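Phenylalanine/tyrosine ammonia-lyase (Rhodosporidium toruloides, PDB 1Y2M) catalyses the non-oxidative deamination of L-phenylalanine and L-tyrosine to trans-cinnamate and p-coumarate, releasing ammonia, and works as a homotetramer built as a dimer of dimers. Local coordinates at residues B[279-290]-B[376-386]; B[423-434]-B[478-489]. One frame throughout, in Å; residues are numbered along the deposited sequence.

Contact 1: residues B[279-290]-B[376-386]; sequences ATLALHDAHMLS and VSDLIHAHAVL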
# COMPACT_ATOMS: atom_id res chain seq x y z
N ALA B 279 0.39 6.40 -20.91
CA ALA B 279 1.14 5.20 -20.67
C ALA B 279 2.31 5.03 -21.65
O ALA B 279 3.39 4.58 -21.26
CB ALA B 279 0.22 3.97 -20.66
N THR B 280 2.09 5.34 -22.92
CA THR B 280 3.17 5.26 -23.91
C THR B 280 4.29 6.22 -23.58
O THR B 280 5.47 5.84 -23.61
CB THR B 280 2.64 5.55 -25.33
OG1 THR B 280 1.71 4.52 -25.72
CG2 THR B 280 3.78 5.62 -26.27
N LEU B 281 3.96 7.46 -23.22
CA LEU B 281 4.96 8.44 -22.84
C LEU B 281 5.72 7.97 -21.61
O LEU B 281 6.96 8.12 -21.53
CB LEU B 281 4.28 9.78 -22.62
CG LEU B 281 3.70 10.33 -23.94
CD1 LEU B 281 2.69 11.40 -23.61
CD2 LEU B 281 4.79 10.91 -24.85
N ALA B 282 5.00 7.42 -20.64
CA ALA B 282 5.62 6.95 -19.40
C ALA B 282 6.55 5.76 -19.63
O ALA B 282 7.65 5.67 -19.07
CB ALA B 282 4.58 6.67 -18.37
N LEU B 283 6.13 4.84 -20.50
CA LEU B 283 6.98 3.70 -20.80
C LEU B 283 8.24 4.11 -21.55
O LEU B 283 9.34 3.66 -21.23
CB LEU B 283 6.22 2.67 -21.61
CG LEU B 283 7.06 1.42 -21.92
CD1 LEU B 283 7.56 0.74 -20.66
CD2 LEU B 283 6.25 0.44 -22.74
N HIS B 284 8.08 4.99 -22.54
CA HIS B 284 9.23 5.58 -23.22
C HIS B 284 10.25 6.13 -22.21
O HIS B 284 11.45 5.81 -22.27
CB HIS B 284 8.74 6.66 -24.18
CG HIS B 284 9.81 7.53 -24.77
ND1 HIS B 284 10.39 8.57 -24.08
CD2 HIS B 284 10.32 7.57 -26.03
CE1 HIS B 284 11.25 9.18 -24.89
NE2 HIS B 284 11.22 8.61 -26.07
N ASP B 285 9.76 6.89 -21.25
CA ASP B 285 10.67 7.54 -20.32
C ASP B 285 11.32 6.52 -19.40
O ASP B 285 12.51 6.63 -19.07
CB ASP B 285 9.93 8.64 -19.57
CG ASP B 285 9.57 9.85 -20.44
OD1 ASP B 285 10.08 10.01 -21.56
OD2 ASP B 285 8.79 10.67 -19.94
N ALA B 286 10.54 5.52 -19.00
CA ALA B 286 11.02 4.45 -18.12
C ALA B 286 12.12 3.69 -18.79
O ALA B 286 13.08 3.28 -18.16
CB ALA B 286 9.89 3.54 -17.70
N HIS B 287 11.99 3.44 -20.09
CA HIS B 287 13.06 2.68 -20.79
C HIS B 287 14.39 3.42 -20.68
O HIS B 287 15.46 2.83 -20.48
CB HIS B 287 12.76 2.56 -22.27
CG HIS B 287 11.73 1.51 -22.64
ND1 HIS B 287 11.80 0.20 -22.21
CD2 HIS B 287 10.69 1.58 -23.51
CE1 HIS B 287 10.80 -0.48 -22.77
NE2 HIS B 287 10.12 0.34 -23.57
N MSE B 288 14.31 4.75 -20.84
CA MSE B 288 15.53 5.56 -20.79
C MSE B 288 16.17 5.52 -19.41
O MSE B 288 17.38 5.45 -19.26
CB MSE B 288 15.28 7.02 -21.17
CG MSE B 288 14.55 7.21 -22.45
SE MSE B 288 15.42 6.30 -23.97
CE MSE B 288 13.83 6.52 -25.18
N LEU B 289 15.32 5.55 -18.38
CA LEU B 289 15.78 5.60 -17.03
C LEU B 289 16.38 4.21 -16.67
O LEU B 289 17.35 4.14 -15.95
CB LEU B 289 14.65 5.97 -16.09
CG LEU B 289 14.16 7.41 -16.12
CD1 LEU B 289 12.88 7.54 -15.32
CD2 LEU B 289 15.21 8.35 -15.56
N SER B 290 15.85 3.15 -17.25
CA SER B 290 16.40 1.81 -17.06
C SER B 290 17.80 1.76 -17.63
O SER B 290 18.73 1.25 -17.01
CB SER B 290 15.53 0.81 -17.82
OG SER B 290 16.07 -0.49 -17.77
N VAL B 376 13.36 -5.31 -16.21
CA VAL B 376 13.55 -5.04 -17.63
C VAL B 376 12.65 -5.92 -18.45
O VAL B 376 12.10 -5.49 -19.46
CB VAL B 376 15.04 -5.15 -18.02
CG1 VAL B 376 15.23 -5.10 -19.54
CG2 VAL B 376 15.78 -4.00 -17.36
N SER B 377 12.49 -7.19 -18.04
CA SER B 377 11.58 -8.06 -18.75
C SER B 377 10.17 -7.50 -18.72
O SER B 377 9.46 -7.60 -19.69
CB SER B 377 11.61 -9.53 -18.22
OG SER B 377 10.91 -10.39 -19.08
N ASP B 378 9.78 -6.92 -17.57
CA ASP B 378 8.47 -6.32 -17.42
C ASP B 378 8.34 -5.13 -18.35
O ASP B 378 7.29 -4.96 -18.98
CB ASP B 378 8.24 -5.88 -15.98
CG ASP B 378 7.92 -7.01 -15.07
OD1 ASP B 378 7.65 -8.12 -15.55
OD2 ASP B 378 7.88 -6.74 -13.83
N LEU B 379 9.38 -4.32 -18.49
CA LEU B 379 9.27 -3.19 -19.40
C LEU B 379 9.15 -3.62 -20.87
O LEU B 379 8.40 -3.02 -21.63
CB LEU B 379 10.49 -2.30 -19.24
CG LEU B 379 10.60 -1.57 -17.89
CD1 LEU B 379 11.95 -0.92 -17.69
CD2 LEU B 379 9.44 -0.61 -17.74
N ILE B 380 9.87 -4.66 -21.25
CA ILE B 380 9.72 -5.22 -22.61
C ILE B 380 8.31 -5.83 -22.87
O ILE B 380 7.71 -5.69 -23.95
CB ILE B 380 10.82 -6.25 -22.84
CG1 ILE B 380 12.19 -5.57 -22.78
CG2 ILE B 380 10.62 -7.04 -24.16
CD1 ILE B 380 13.34 -6.55 -22.87
N HIS B 381 7.79 -6.50 -21.84
CA HIS B 381 6.41 -6.99 -21.91
C HIS B 381 5.41 -5.85 -22.07
O HIS B 381 4.55 -5.84 -23.00
CB HIS B 381 6.10 -7.78 -20.63
CG HIS B 381 4.78 -8.47 -20.65
ND1 HIS B 381 3.60 -7.83 -20.32
CD2 HIS B 381 4.45 -9.76 -20.89
CE1 HIS B 381 2.60 -8.70 -20.39
NE2 HIS B 381 3.08 -9.87 -20.73
N ALA B 382 5.55 -4.83 -21.24
CA ALA B 382 4.69 -3.67 -21.35
C ALA B 382 4.74 -3.05 -22.74
O ALA B 382 3.71 -2.63 -23.31
CB ALA B 382 5.05 -2.64 -20.35
N HIS B 383 5.94 -3.02 -23.32
CA HIS B 383 6.10 -2.46 -24.66
C HIS B 383 5.24 -3.30 -25.65
O HIS B 383 4.57 -2.77 -26.56
CB HIS B 383 7.57 -2.53 -25.10
CG HIS B 383 7.89 -1.54 -26.15
ND1 HIS B 383 8.42 -0.31 -25.85
CD2 HIS B 383 7.74 -1.58 -27.49
CE1 HIS B 383 8.60 0.36 -26.97
NE2 HIS B 383 8.19 -0.38 -27.98
N ALA B 384 5.28 -4.62 -25.52
CA ALA B 384 4.48 -5.45 -26.42
C ALA B 384 2.99 -5.16 -26.25
O ALA B 384 2.26 -5.03 -27.23
CB ALA B 384 4.77 -6.88 -26.18
N VAL B 385 2.55 -5.02 -25.00
CA VAL B 385 1.12 -4.76 -24.70
C VAL B 385 0.68 -3.40 -25.29
O VAL B 385 -0.36 -3.27 -25.99
CB VAL B 385 0.85 -4.87 -23.18
CG1 VAL B 385 -0.54 -4.43 -22.86
CG2 VAL B 385 1.17 -6.26 -22.70
N LEU B 386 1.42 -2.35 -24.96
CA LEU B 386 1.03 -1.00 -25.36
C LEU B 386 1.15 -0.85 -26.87
O LEU B 386 0.40 -0.07 -27.47
CB LEU B 386 1.88 0.05 -24.66
CG LEU B 386 1.61 0.31 -23.19
CD1 LEU B 386 2.44 1.47 -22.66
CD2 LEU B 386 0.12 0.60 -23.00
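His-287 NE2 and His-383 ND1 share a hydrogen bond of 2.9 Å in which either ring could be the donor. It ties together two near-antiparallel helices of the all-helical core of the PAL/histidase fold, 279-290 and 376-386, whose axes run at 151° and come within 10.7 Å. Each imidazole presents an edge, the bonding nitrogens lying near both ring planes; the planes are inclined at 45°, and neither ring covers the other's face. With CG anti to the carbonyl carbon (chi1 -78°), the His-287 ring swings across to helix 376-386, and its other nitrogen, ND1, is bonded to Gln-44 of helix 44-52. With both nitrogens engaged the ring has a fixed rotation, and Leu-283 CD1 lies 3.9 Å above one face, toward the rim. A leucine in place of His-287 would probably leave His-383 ND1 and Gln-44 NE2 without their imidazole mate in a buried place. Beside this bond the packing is knobs-into-holes in both directions. Leu-283 enters a hole made by Leu-379, Ala-382, His-383 and Leu-386, its CD2 standing 3.5 Å from His-383 CA, while Leu-379 fits among Leu-283, Ala-286, His-287 and Ser-290. The two leucines lie alongside, pointing opposite ways, and touch at Leu-283 CD1 and Leu-379 CD2, 3.7 Å apart. Helix 416-443 adds to the packing, Val-418 touching Ala-279 and Thr-421 touching Ala-382. At one end Ser-290 OG, itself bonded to Gln-44, meets Val-376 CG2; at the other, Leu-386 CD1 rests 3.5 Å from Ala-279 O and 3.9 Å from Ala-279 CB.

Contact 2: residues B[423-434]-B[478-489]; sequences EKTRLGLAQIGK and TSELGHLANPVT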
# COMPACT_ATOMS: atom_id res chain seq x y z
N GLU B 423 1.02 -0.34 -13.61
CA GLU B 423 1.22 -0.88 -12.24
C GLU B 423 2.63 -1.49 -12.20
O GLU B 423 3.42 -1.16 -11.29
CB GLU B 423 0.17 -1.92 -11.89
CG GLU B 423 -1.27 -1.44 -11.89
CD GLU B 423 -1.67 -0.58 -10.69
OE1 GLU B 423 -2.27 -1.15 -9.78
OE2 GLU B 423 -1.47 0.63 -10.71
N LYS B 424 2.93 -2.36 -13.17
CA LYS B 424 4.23 -3.06 -13.21
C LYS B 424 5.39 -2.09 -13.40
O LYS B 424 6.46 -2.21 -12.76
CB LYS B 424 4.29 -4.11 -14.35
CG LYS B 424 3.24 -5.20 -14.28
CD LYS B 424 3.02 -5.90 -15.68
CE LYS B 424 4.31 -6.02 -16.47
NZ LYS B 424 4.84 -4.80 -17.22
N THR B 425 5.20 -1.11 -14.27
CA THR B 425 6.30 -0.16 -14.51
C THR B 425 6.57 0.65 -13.24
O THR B 425 7.74 0.94 -12.93
CB THR B 425 5.97 0.71 -15.72
OG1 THR B 425 5.82 -0.13 -16.88
CG2 THR B 425 7.05 1.82 -15.98
N ARG B 426 5.53 1.04 -12.48
CA ARG B 426 5.78 1.91 -11.33
C ARG B 426 6.54 1.15 -10.23
O ARG B 426 7.40 1.70 -9.52
CB ARG B 426 4.44 2.43 -10.82
CG ARG B 426 4.60 3.62 -9.91
CD ARG B 426 3.30 4.35 -9.64
NE ARG B 426 2.22 3.52 -9.11
CZ ARG B 426 1.20 2.97 -9.80
NH1 ARG B 426 0.29 2.26 -9.17
NH2 ARG B 426 1.06 3.10 -11.11
N LEU B 427 6.26 -0.12 -10.13
CA LEU B 427 6.96 -0.94 -9.17
C LEU B 427 8.40 -1.09 -9.64
O LEU B 427 9.34 -0.94 -8.87
CB LEU B 427 6.26 -2.31 -8.99
CG LEU B 427 6.95 -3.24 -7.97
CD1 LEU B 427 7.15 -2.64 -6.61
CD2 LEU B 427 6.14 -4.49 -7.89
N GLY B 428 8.59 -1.34 -10.93
CA GLY B 428 9.96 -1.34 -11.48
C GLY B 428 10.79 -0.10 -11.24
O GLY B 428 11.96 -0.18 -10.90
N LEU B 429 10.15 1.06 -11.39
CA LEU B 429 10.82 2.36 -11.16
C LEU B 429 11.30 2.43 -9.70
O LEU B 429 12.40 2.95 -9.40
CB LEU B 429 9.91 3.53 -11.52
CG LEU B 429 9.59 3.63 -13.01
CD1 LEU B 429 8.44 4.59 -13.25
CD2 LEU B 429 10.85 3.99 -13.83
N ALA B 430 10.49 1.91 -8.79
CA ALA B 430 10.87 1.93 -7.39
C ALA B 430 12.06 0.99 -7.15
O ALA B 430 12.93 1.27 -6.33
CB ALA B 430 9.71 1.51 -6.52
N GLN B 431 12.09 -0.12 -7.86
CA GLN B 431 13.19 -1.08 -7.73
C GLN B 431 14.50 -0.53 -8.32
O GLN B 431 15.59 -0.71 -7.74
CB GLN B 431 12.88 -2.43 -8.37
CG GLN B 431 11.69 -3.13 -7.71
CD GLN B 431 11.84 -3.23 -6.24
OE1 GLN B 431 12.57 -4.10 -5.75
NE2 GLN B 431 11.15 -2.35 -5.50
N ILE B 432 14.42 0.11 -9.49
CA ILE B 432 15.58 0.82 -10.05
C ILE B 432 16.06 1.85 -9.04
O ILE B 432 17.24 1.92 -8.68
CB ILE B 432 15.22 1.55 -11.38
CG1 ILE B 432 14.81 0.55 -12.47
CG2 ILE B 432 16.41 2.42 -11.84
CD1 ILE B 432 14.20 1.17 -13.68
N GLY B 433 15.13 2.68 -8.54
CA GLY B 433 15.50 3.71 -7.56
C GLY B 433 16.20 3.10 -6.32
O GLY B 433 17.25 3.61 -5.87
N LYS B 434 15.66 2.05 -5.72
CA LYS B 434 16.32 1.43 -4.59
C LYS B 434 17.73 0.98 -4.94
O LYS B 434 18.66 1.24 -4.19
CB LYS B 434 15.46 0.29 -4.06
CG LYS B 434 16.07 -0.39 -2.87
CD LYS B 434 16.12 0.48 -1.62
CE LYS B 434 16.65 -0.34 -0.44
NZ LYS B 434 16.57 0.29 0.95
N THR B 478 13.94 8.06 -2.92
CA THR B 478 13.72 6.64 -2.87
C THR B 478 12.47 6.35 -2.02
O THR B 478 11.61 5.54 -2.40
CB THR B 478 14.98 5.93 -2.35
OG1 THR B 478 16.06 6.26 -3.23
CG2 THR B 478 14.82 4.47 -2.30
N SER B 479 12.32 7.02 -0.87
CA SER B 479 11.13 6.80 -0.04
C SER B 479 9.88 7.14 -0.82
O SER B 479 8.90 6.41 -0.82
CB SER B 479 11.16 7.72 1.18
OG SER B 479 12.26 7.42 2.03
N GLU B 480 9.92 8.27 -1.53
CA GLU B 480 8.76 8.72 -2.32
C GLU B 480 8.38 7.71 -3.41
O GLU B 480 7.20 7.38 -3.57
CB GLU B 480 8.99 10.11 -2.89
CG GLU B 480 7.76 10.62 -3.58
CD GLU B 480 7.81 12.12 -3.88
OE1 GLU B 480 8.66 12.84 -3.26
OE2 GLU B 480 7.02 12.59 -4.76
N LEU B 481 9.40 7.16 -4.08
CA LEU B 481 9.15 6.07 -5.03
C LEU B 481 8.45 4.88 -4.41
O LEU B 481 7.59 4.25 -5.04
CB LEU B 481 10.44 5.63 -5.70
CG LEU B 481 11.00 6.62 -6.71
CD1 LEU B 481 12.51 6.29 -7.05
CD2 LEU B 481 10.15 6.67 -7.98
N GLY B 482 8.83 4.51 -3.17
CA GLY B 482 8.25 3.34 -2.53
C GLY B 482 6.74 3.50 -2.37
O GLY B 482 5.98 2.62 -2.72
N HIS B 483 6.31 4.64 -1.81
CA HIS B 483 4.87 4.86 -1.62
C HIS B 483 4.15 4.93 -2.95
O HIS B 483 3.04 4.42 -3.09
CB HIS B 483 4.68 6.12 -0.79
CG HIS B 483 3.28 6.61 -0.74
ND1 HIS B 483 2.76 7.50 -1.64
CD2 HIS B 483 2.30 6.34 0.16
CE1 HIS B 483 1.50 7.75 -1.32
NE2 HIS B 483 1.21 7.09 -0.20
N LEU B 484 4.76 5.57 -3.94
CA LEU B 484 4.12 5.68 -5.27
C LEU B 484 3.78 4.29 -5.81
O LEU B 484 2.79 4.14 -6.52
CB LEU B 484 5.02 6.43 -6.26
CG LEU B 484 4.83 7.94 -6.16
CD1 LEU B 484 5.99 8.71 -6.81
CD2 LEU B 484 3.50 8.35 -6.85
N ALA B 485 4.68 3.33 -5.60
CA ALA B 485 4.64 1.93 -6.16
C ALA B 485 3.50 1.07 -5.75
O ALA B 485 3.27 -0.03 -6.36
CB ALA B 485 5.95 1.20 -5.93
N ASN B 486 2.74 1.41 -4.70
CA ASN B 486 1.54 0.66 -4.34
C ASN B 486 0.56 0.69 -5.49
O ASN B 486 0.52 1.67 -6.25
CB ASN B 486 0.87 1.19 -3.07
CG ASN B 486 1.76 1.02 -1.86
OD1 ASN B 486 2.26 -0.10 -1.61
ND2 ASN B 486 2.03 2.13 -1.15
N PRO B 487 -0.21 -0.38 -5.66
CA PRO B 487 -1.12 -0.40 -6.82
C PRO B 487 -2.30 0.55 -6.68
O PRO B 487 -2.81 0.78 -5.59
CB PRO B 487 -1.62 -1.84 -6.85
CG PRO B 487 -1.46 -2.36 -5.47
CD PRO B 487 -0.22 -1.67 -4.92
N VAL B 488 -2.70 1.13 -7.82
CA VAL B 488 -3.95 1.85 -7.90
C VAL B 488 -5.11 0.93 -8.20
O VAL B 488 -6.23 1.16 -7.73
CB VAL B 488 -3.82 2.90 -9.05
CG1 VAL B 488 -5.15 3.47 -9.55
CG2 VAL B 488 -2.84 4.02 -8.65
N THR B 489 -4.85 -0.18 -8.91
CA THR B 489 -5.92 -1.02 -9.41
C THR B 489 -6.69 -1.87 -8.39
O THR B 489 -7.74 -2.42 -8.72
CB THR B 489 -5.43 -1.89 -10.53
OG1 THR B 489 -4.38 -2.75 -10.04
CG2 THR B 489 -4.96 -1.07 -11.69
O HOH W 1 2.13 -0.59 -8.77
O HOH W 2 7.56 4.21 -7.98
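The side chains of Glu-423 and Thr-489 point at one another, and Glu-423 OE1 takes two bonds from the same face of its carboxylate plane: Thr-489 OG1 at 2.7 Å and Thr-489 N at 2.9 Å. Val-488 N reaches the syn lone pair of Glu-423 OE2, its side chain running roughly perpendicular to the glutamate's. Arg-426 NH1 comes to Glu-423 OE2 from above the carboxylate plane, forming a salt bridge, and Ser-509 of helix 506-560 bonds the same oxygen. A bend at chi3 (55°) turns the guanidinium edge of Arg-426 toward the other segment: Arg-426 NE donates to Leu-484 O at 2.7 Å and Arg-426 NH1 to Asn-486 O at 3.0 Å, the latter nearly straight at 174°. The charged pair thus holds the loop at 486-489; the helix before it packs nearly antiparallel to 423-434 in the helical core of this lyase fold, the axes 8.5 Å apart. Small residues are consistent with this approach: Ala-430 CB meets Ala-485 CB at 3.8 Å, and Leu-481 CD1 lies over Gly-433 CA, where a CB would clash. One water donates to Glu-423 O and Ala-485 O, another to Arg-426 O and Leu-481 O.

Contacts 1 and 2 follow one another along the chain, their centres about 14 Å apart, and join directly through helix 416-443, which carries 423-434. Its Thr-425 lies against contact 1, with Thr-425 CG2 3.7 Å from Ala-286 CB and Thr-425 OG1 3.7 Å from Leu-379 CD2. Lys-424 NZ probably hydrogen-bonds to Asp-378 O at 3.0 Å, and Lys-424 of the second subunit makes a salt bridge to Asp-378 of this chain. Contact 2 reaches that subunit too, through Gln-431, which bonds its Thr-489, and Glu-480 makes salt bridges to Arg-206, Arg-511 and Arg-512 of the third subunit. Neither contact includes a cinnamate-site residue; both belong to the buried helical scaffold.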